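Local coordinates for prephenate dehydratase (Arthrobacter aurescens, PDB 3MWB), which probably converts prephenate to phenylpyruvate, with loss of water and carbon dioxide, on the biosynthetic route to phenylalanine, at residues 135-147 with 154-167. Numbering follows the deposited sequence.
Sequences SSTAASAMGLLED and AICAPLIAAEQPGL
Helix 137-143 lies against strand 154-156, their axes 7.1 Å apart and running roughly antiparallel at 139°, while the axis of helix 158-163 passes 10.3 Å from that of helix 137-143. Ala141 is the small residue at the middle: its CB stands 3.9 Å from Leu167 CD1 and also meets Ile160 CG2 and the CB of Cys156. Leu167 turns both methyls to the helix, CD2 reaching Ala141 O and Leu144 CD1. That leucine methyl, CD1 of Leu144, also rests 3.7 Å from Ala154 CB. In the selenomethionine Met142 the bend at chi2 (-57°) carries SE across the Gln164 side chain, 3.7 Å from CG, and chi3 (-82°) sets CE against the amide CD and NE2; Ile160 CD1 fits between this SE and Ala138 CB. Gln164 crosses Met142 and Leu145 at about right angles, with Leu145 CD1 3.8 Å from its OE1, and Leu145 CD2 packs on Gly166 CA. With an alanine in place of Gln164, the amide against Met142 SE and Leu145 CD1 is gone, which would probably open a gap there and let the selenomethionine chain turn more freely. Direct polar links give way to one water, which donates to Thr137 OG1 (2.7 Å) and accepts from Ala157 N (2.8 Å); Thr137 OG1 also bonds Glu64. Ala161, Gln164 and Leu167 belong to a magnesium site seen in this protein, with no metal bound to this chain. In this periplasmic-binding-protein-like dehydratase domain, strand 153-156 lies between 107-110 and 93-96 in a mixed sheet, with helix 137-143 packed on it and Phe18 of helix 18-23 touching both Thr137 and Ala157.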
ATOM      1  N   SER A 135     -16.672 -40.616  17.393  1.00 37.45           N
ATOM      2  CA  SER A 135     -16.106 -39.423  18.040  1.00 37.18           C
ATOM      3  C   SER A 135     -14.632 -39.187  17.676  1.00 36.39           C
ATOM      4  O   SER A 135     -14.183 -38.043  17.596  1.00 35.88           O
ATOM      5  CB  SER A 135     -16.280 -39.496  19.571  1.00 37.19           C
ATOM      6  OG  SER A 135     -15.520 -40.583  20.085  1.00 37.22           O
ATOM      7  N   SER A 136     -13.893 -40.276  17.471  1.00 36.26           N
ATOM      8  CA  SER A 136     -12.501 -40.248  17.000  1.00 36.33           C
ATOM      9  C   SER A 136     -12.166 -41.585  16.334  1.00 36.78           C
ATOM     10  O   SER A 136     -12.927 -42.549  16.480  1.00 37.14           O
ATOM     11  CB  SER A 136     -11.519 -39.953  18.148  1.00 36.68           C
ATOM     12  OG  SER A 136     -11.487 -40.992  19.118  1.00 36.28           O
ATOM     13  N   THR A 137     -11.056 -41.646  15.596  1.00 36.69           N
ATOM     14  CA  THR A 137     -10.633 -42.905  14.993  1.00 37.17           C
ATOM     15  C   THR A 137     -10.354 -43.955  16.074  1.00 37.66           C
ATOM     16  O   THR A 137     -10.760 -45.112  15.939  1.00 37.68           O
ATOM     17  CB  THR A 137      -9.405 -42.770  14.012  1.00 37.21           C
ATOM     18  OG1 THR A 137      -8.209 -42.429  14.736  1.00 35.16           O
ATOM     19  CG2 THR A 137      -9.684 -41.721  12.920  1.00 37.08           C
ATOM     20  N   ALA A 138      -9.666 -43.531  17.134  1.00 37.80           N
ATOM     21  CA  ALA A 138      -9.312 -44.416  18.249  1.00 38.48           C
ATOM     22  C   ALA A 138     -10.546 -45.012  18.935  1.00 38.97           C
ATOM     23  O   ALA A 138     -10.595 -46.217  19.140  1.00 39.19           O
ATOM     24  CB  ALA A 138      -8.427 -43.689  19.263  1.00 37.84           C
ATOM     25  N   ALA A 139     -11.530 -44.177  19.280  1.00 38.84           N
ATOM     26  CA  ALA A 139     -12.773 -44.661  19.899  1.00 39.72           C
ATOM     27  C   ALA A 139     -13.507 -45.648  18.993  1.00 40.39           C
ATOM     28  O   ALA A 139     -14.037 -46.659  19.460  1.00 40.26           O
ATOM     29  CB  ALA A 139     -13.692 -43.506  20.291  1.00 39.33           C
ATOM     30  N   SER A 140     -13.523 -45.352  17.694  1.00 40.59           N
ATOM     31  CA  SER A 140     -14.129 -46.239  16.719  1.00 40.94           C
ATOM     32  C   SER A 140     -13.447 -47.596  16.754  1.00 41.20           C
ATOM     33  O   SER A 140     -14.126 -48.628  16.785  1.00 41.81           O
ATOM     34  CB  SER A 140     -14.057 -45.639  15.316  1.00 40.87           C
ATOM     35  OG  SER A 140     -14.993 -44.589  15.190  1.00 41.59           O
ATOM     36  N   ALA A 141     -12.114 -47.583  16.758  1.00 40.49           N
ATOM     37  CA  ALA A 141     -11.334 -48.804  16.851  1.00 41.05           C
ATOM     38  C   ALA A 141     -11.603 -49.565  18.153  1.00 41.49           C
ATOM     39  O   ALA A 141     -11.865 -50.779  18.108  1.00 41.86           O
ATOM     40  CB  ALA A 141      -9.822 -48.518  16.675  1.00 40.48           C
HETATM   41  N   MSE A 142     -11.530 -48.862  19.289  1.00 40.22           N
HETATM   42  CA  MSE A 142     -11.733 -49.457  20.619  1.00 44.12           C
HETATM   43  C   MSE A 142     -13.141 -50.014  20.838  1.00 45.46           C
HETATM   44  O   MSE A 142     -13.328 -50.971  21.604  1.00 47.73           O
HETATM   45  CB  MSE A 142     -11.388 -48.454  21.734  1.00 46.83           C
HETATM   46  CG  MSE A 142      -9.920 -48.019  21.746  1.00 48.89           C
HETATM   47 SE   MSE A 142      -8.618 -49.491  21.908  1.00 57.29          SE
HETATM   48  CE  MSE A 142      -8.697 -49.726  23.846  1.00 59.03           C
ATOM     49  N   GLY A 143     -14.125 -49.412  20.172  1.00 44.48           N
ATOM     50  CA  GLY A 143     -15.510 -49.883  20.218  1.00 45.89           C
ATOM     51  C   GLY A 143     -15.662 -51.321  19.736  1.00 46.16           C
ATOM     52  O   GLY A 143     -16.544 -52.039  20.197  1.00 48.60           O
ATOM     53  N   LEU A 144     -14.788 -51.742  18.822  1.00 44.15           N
ATOM     54  CA  LEU A 144     -14.770 -53.122  18.317  1.00 44.84           C
ATOM     55  C   LEU A 144     -14.413 -54.191  19.362  1.00 48.35           C
ATOM     56  O   LEU A 144     -14.684 -55.375  19.149  1.00 49.75           O
ATOM     57  CB  LEU A 144     -13.821 -53.246  17.123  1.00 42.07           C
ATOM     58  CG  LEU A 144     -14.154 -52.469  15.846  1.00 39.37           C
ATOM     59  CD1 LEU A 144     -12.929 -52.412  14.946  1.00 36.11           C
ATOM     60  CD2 LEU A 144     -15.342 -53.072  15.113  1.00 37.69           C
ATOM     61  N   LEU A 145     -13.801 -53.789  20.476  1.00 50.16           N
ATOM     62  CA  LEU A 145     -13.389 -54.749  21.507  1.00 54.25           C
ATOM     63  C   LEU A 145     -14.527 -55.048  22.484  1.00 58.37           C
ATOM     64  O   LEU A 145     -14.375 -55.853  23.406  1.00 62.01           O
ATOM     65  CB  LEU A 145     -12.144 -54.262  22.260  1.00 54.51           C
ATOM     66  CG  LEU A 145     -10.859 -54.084  21.444  1.00 52.25           C
ATOM     67  CD1 LEU A 145      -9.848 -53.215  22.185  1.00 51.78           C
ATOM     68  CD2 LEU A 145     -10.247 -55.430  21.056  1.00 53.41           C
ATOM     69  N   GLU A 146     -15.664 -54.392  22.259  1.00 58.69           N
ATOM     70  CA  GLU A 146     -16.846 -54.507  23.108  1.00 62.97           C
ATOM     71  C   GLU A 146     -17.779 -55.586  22.564  1.00 64.69           C
ATOM     72  O   GLU A 146     -17.681 -55.969  21.392  1.00 62.52           O
ATOM     73  CB  GLU A 146     -17.578 -53.160  23.157  1.00 62.17           C
ATOM     74  CG  GLU A 146     -18.175 -52.818  24.504  1.00 67.13           C
ATOM     75  CD  GLU A 146     -17.113 -52.655  25.579  1.00 69.50           C
ATOM     76  OE1 GLU A 146     -17.377 -53.047  26.741  1.00 73.64           O
ATOM     77  OE2 GLU A 146     -16.013 -52.148  25.251  1.00 66.39           O
ATOM     78  N   ASP A 147     -18.684 -56.068  23.418  1.00 69.26           N
ATOM     79  CA  ASP A 147     -19.682 -57.064  23.020  1.00 71.79           C
ATOM     80  C   ASP A 147     -20.763 -56.408  22.171  1.00 70.37           C
ATOM     81  O   ASP A 147     -21.339 -55.387  22.572  1.00 70.92           O
ATOM     82  CB  ASP A 147     -20.329 -57.712  24.248  1.00 77.21           C
ATOM     83  CG  ASP A 147     -19.313 -58.175  25.279  1.00 79.71           C
ATOM     84  OD1 ASP A 147     -18.097 -57.934  25.092  1.00 77.09           O
ATOM     85  OD2 ASP A 147     -19.743 -58.777  26.288  1.00 83.99           O
ATOM     86  N   ALA A 154     -13.484 -50.584  11.667  1.00 32.14           N
ATOM     87  CA  ALA A 154     -13.118 -49.191  11.945  1.00 31.25           C
ATOM     88  C   ALA A 154     -11.961 -48.742  11.041  1.00 29.69           C
ATOM     89  O   ALA A 154     -11.206 -49.565  10.528  1.00 29.29           O
ATOM     90  CB  ALA A 154     -12.763 -49.004  13.416  1.00 32.26           C
ATOM     91  N   ILE A 155     -11.870 -47.437  10.822  1.00 28.92           N
ATOM     92  CA  ILE A 155     -10.775 -46.849  10.082  1.00 28.39           C
ATOM     93  C   ILE A 155     -10.007 -45.998  11.067  1.00 29.77           C
ATOM     94  O   ILE A 155     -10.566 -45.098  11.704  1.00 30.28           O
ATOM     95  CB  ILE A 155     -11.274 -46.001   8.898  1.00 28.06           C
ATOM     96  CG1 ILE A 155     -12.022 -46.893   7.900  1.00 27.81           C
ATOM     97  CG2 ILE A 155     -10.101 -45.318   8.214  1.00 26.91           C
ATOM     98  CD1 ILE A 155     -12.739 -46.122   6.797  1.00 28.61           C
ATOM     99  N   CYS A 156      -8.721 -46.303  11.197  1.00 30.00           N
ATOM    100  CA  CYS A 156      -7.916 -45.724  12.249  1.00 31.64           C
ATOM    101  C   CYS A 156      -6.444 -45.645  11.838  1.00 32.08           C
ATOM    102  O   CYS A 156      -6.098 -45.968  10.697  1.00 31.27           O
ATOM    103  CB  CYS A 156      -8.069 -46.577  13.505  1.00 32.25           C
ATOM    104  SG  CYS A 156      -7.557 -48.278  13.236  0.92 32.92           S
ATOM    105  N   ALA A 157      -5.603 -45.233  12.784  1.00 33.85           N
ATOM    106  CA  ALA A 157      -4.146 -45.163  12.611  1.00 35.34           C
ATOM    107  C   ALA A 157      -3.471 -46.531  12.724  1.00 35.86           C
ATOM    108  O   ALA A 157      -3.981 -47.430  13.405  1.00 36.33           O
ATOM    109  CB  ALA A 157      -3.532 -44.184  13.645  1.00 37.32           C
ATOM    110  N   PRO A 158      -2.325 -46.710  12.040  1.00 36.56           N
ATOM    111  CA  PRO A 158      -1.535 -47.916  12.280  1.00 37.92           C
ATOM    112  C   PRO A 158      -1.137 -48.081  13.754  1.00 40.01           C
ATOM    113  O   PRO A 158      -1.038 -49.211  14.228  1.00 40.58           O
ATOM    114  CB  PRO A 158      -0.297 -47.704  11.397  1.00 38.97           C
ATOM    115  CG  PRO A 158      -0.811 -46.898  10.261  1.00 37.11           C
ATOM    116  CD  PRO A 158      -1.807 -45.944  10.890  1.00 36.19           C
ATOM    117  N   LEU A 159      -0.937 -46.966  14.467  1.00 41.38           N
ATOM    118  CA  LEU A 159      -0.571 -47.001  15.888  1.00 44.12           C
ATOM    119  C   LEU A 159      -1.474 -47.935  16.697  1.00 43.79           C
ATOM    120  O   LEU A 159      -0.987 -48.873  17.328  1.00 45.49           O
ATOM    121  CB  LEU A 159      -0.570 -45.592  16.517  1.00 45.72           C
ATOM    122  CG  LEU A 159      -0.368 -45.517  18.048  1.00 49.50           C
ATOM    123  CD1 LEU A 159       0.931 -46.208  18.496  1.00 52.10           C
ATOM    124  CD2 LEU A 159      -0.411 -44.081  18.583  1.00 51.97           C
ATOM    125  N   ILE A 160      -2.781 -47.679  16.666  1.00 41.85           N
ATOM    126  CA  ILE A 160      -3.713 -48.404  17.525  1.00 42.35           C
ATOM    127  C   ILE A 160      -3.886 -49.877  17.110  1.00 42.02           C
ATOM    128  O   ILE A 160      -4.126 -50.753  17.965  1.00 43.33           O
ATOM    129  CB  ILE A 160      -5.060 -47.637  17.720  1.00 42.08           C
ATOM    130  CG1 ILE A 160      -5.810 -48.170  18.952  1.00 44.04           C
ATOM    131  CG2 ILE A 160      -5.906 -47.645  16.439  1.00 37.82           C
ATOM    132  CD1 ILE A 160      -6.657 -47.146  19.658  1.00 46.08           C
ATOM    133  N   ALA A 161      -3.736 -50.151  15.813  1.00 39.90           N
ATOM    134  CA  ALA A 161      -3.739 -51.521  15.339  1.00 40.13           C
ATOM    135  C   ALA A 161      -2.537 -52.277  15.916  1.00 42.96           C
ATOM    136  O   ALA A 161      -2.707 -53.375  16.433  1.00 44.68           O
ATOM    137  CB  ALA A 161      -3.749 -51.583  13.827  1.00 38.31           C
ATOM    138  N   ALA A 162      -1.346 -51.675  15.861  1.00 43.83           N
ATOM    139  CA  ALA A 162      -0.130 -52.294  16.408  1.00 46.85           C
ATOM    140  C   ALA A 162      -0.184 -52.525  17.923  1.00 49.39           C
ATOM    141  O   ALA A 162       0.516 -53.388  18.449  1.00 52.35           O
ATOM    142  CB  ALA A 162       1.104 -51.474  16.043  1.00 47.51           C
ATOM    143  N   GLU A 163      -1.001 -51.748  18.626  1.00 48.94           N
ATOM    144  CA  GLU A 163      -1.027 -51.829  20.089  1.00 51.53           C
ATOM    145  C   GLU A 163      -2.121 -52.752  20.638  1.00 51.77           C
ATOM    146  O   GLU A 163      -1.971 -53.305  21.724  1.00 54.82           O
ATOM    147  CB  GLU A 163      -1.116 -50.431  20.719  1.00 51.97           C
ATOM    148  CG  GLU A 163       0.136 -49.580  20.506  1.00 53.50           C
ATOM    149  CD  GLU A 163       0.080 -48.241  21.223  1.00 56.27           C
ATOM    150  OE1 GLU A 163      -0.924 -47.512  21.065  1.00 54.29           O
ATOM    151  OE2 GLU A 163       1.051 -47.905  21.938  1.00 60.21           O
ATOM    152  N   GLN A 164      -3.205 -52.921  19.886  1.00 48.89           N
ATOM    153  CA  GLN A 164      -4.336 -53.740  20.331  1.00 49.47           C
ATOM    154  C   GLN A 164      -4.339 -55.133  19.694  1.00 49.85           C
ATOM    155  O   GLN A 164      -4.569 -55.258  18.483  1.00 47.39           O
ATOM    156  CB  GLN A 164      -5.676 -53.033  20.064  1.00 47.16           C
ATOM    157  CG  GLN A 164      -5.864 -51.692  20.777  1.00 47.51           C
ATOM    158  CD  GLN A 164      -5.708 -51.783  22.299  1.00 51.44           C
ATOM    159  OE1 GLN A 164      -6.181 -52.731  22.933  1.00 53.58           O
ATOM    160  NE2 GLN A 164      -5.049 -50.789  22.882  1.00 51.46           N
ATOM    161  N   PRO A 165      -4.104 -56.186  20.511  1.00 53.09           N
ATOM    162  CA  PRO A 165      -4.074 -57.569  19.998  1.00 54.34           C
ATOM    163  C   PRO A 165      -5.404 -57.985  19.358  1.00 52.82           C
ATOM    164  O   PRO A 165      -5.417 -58.687  18.342  1.00 51.96           O
ATOM    165  CB  PRO A 165      -3.785 -58.416  21.247  1.00 59.00           C
ATOM    166  CG  PRO A 165      -3.284 -57.446  22.289  1.00 60.06           C
ATOM    167  CD  PRO A 165      -3.928 -56.135  21.975  1.00 56.26           C
ATOM    168  N   GLY A 166      -6.508 -57.522  19.940  1.00 52.48           N
ATOM    169  CA  GLY A 166      -7.845 -57.845  19.453  1.00 52.08           C
ATOM    170  C   GLY A 166      -8.201 -57.151  18.150  1.00 48.41           C
ATOM    171  O   GLY A 166      -9.287 -57.352  17.607  1.00 47.91           O
ATOM    172  N   LEU A 167      -7.296 -56.328  17.637  1.00 46.57           N
ATOM    173  CA  LEU A 167      -7.560 -55.639  16.372  1.00 43.66           C
ATOM    174  C   LEU A 167      -6.680 -56.188  15.263  1.00 43.55           C
ATOM    175  O   LEU A 167      -5.454 -56.243  15.373  1.00 44.62           O
ATOM    176  CB  LEU A 167      -7.400 -54.119  16.496  1.00 41.53           C
ATOM    177  CG  LEU A 167      -8.281 -53.267  17.428  1.00 41.93           C
ATOM    178  CD1 LEU A 167      -7.832 -51.807  17.363  1.00 40.11           C
ATOM    179  CD2 LEU A 167      -9.782 -53.372  17.130  1.00 40.73           C
TER
HETATM  180  O   HOH W   1      -6.488 -44.385  15.351  1.00 30.07           O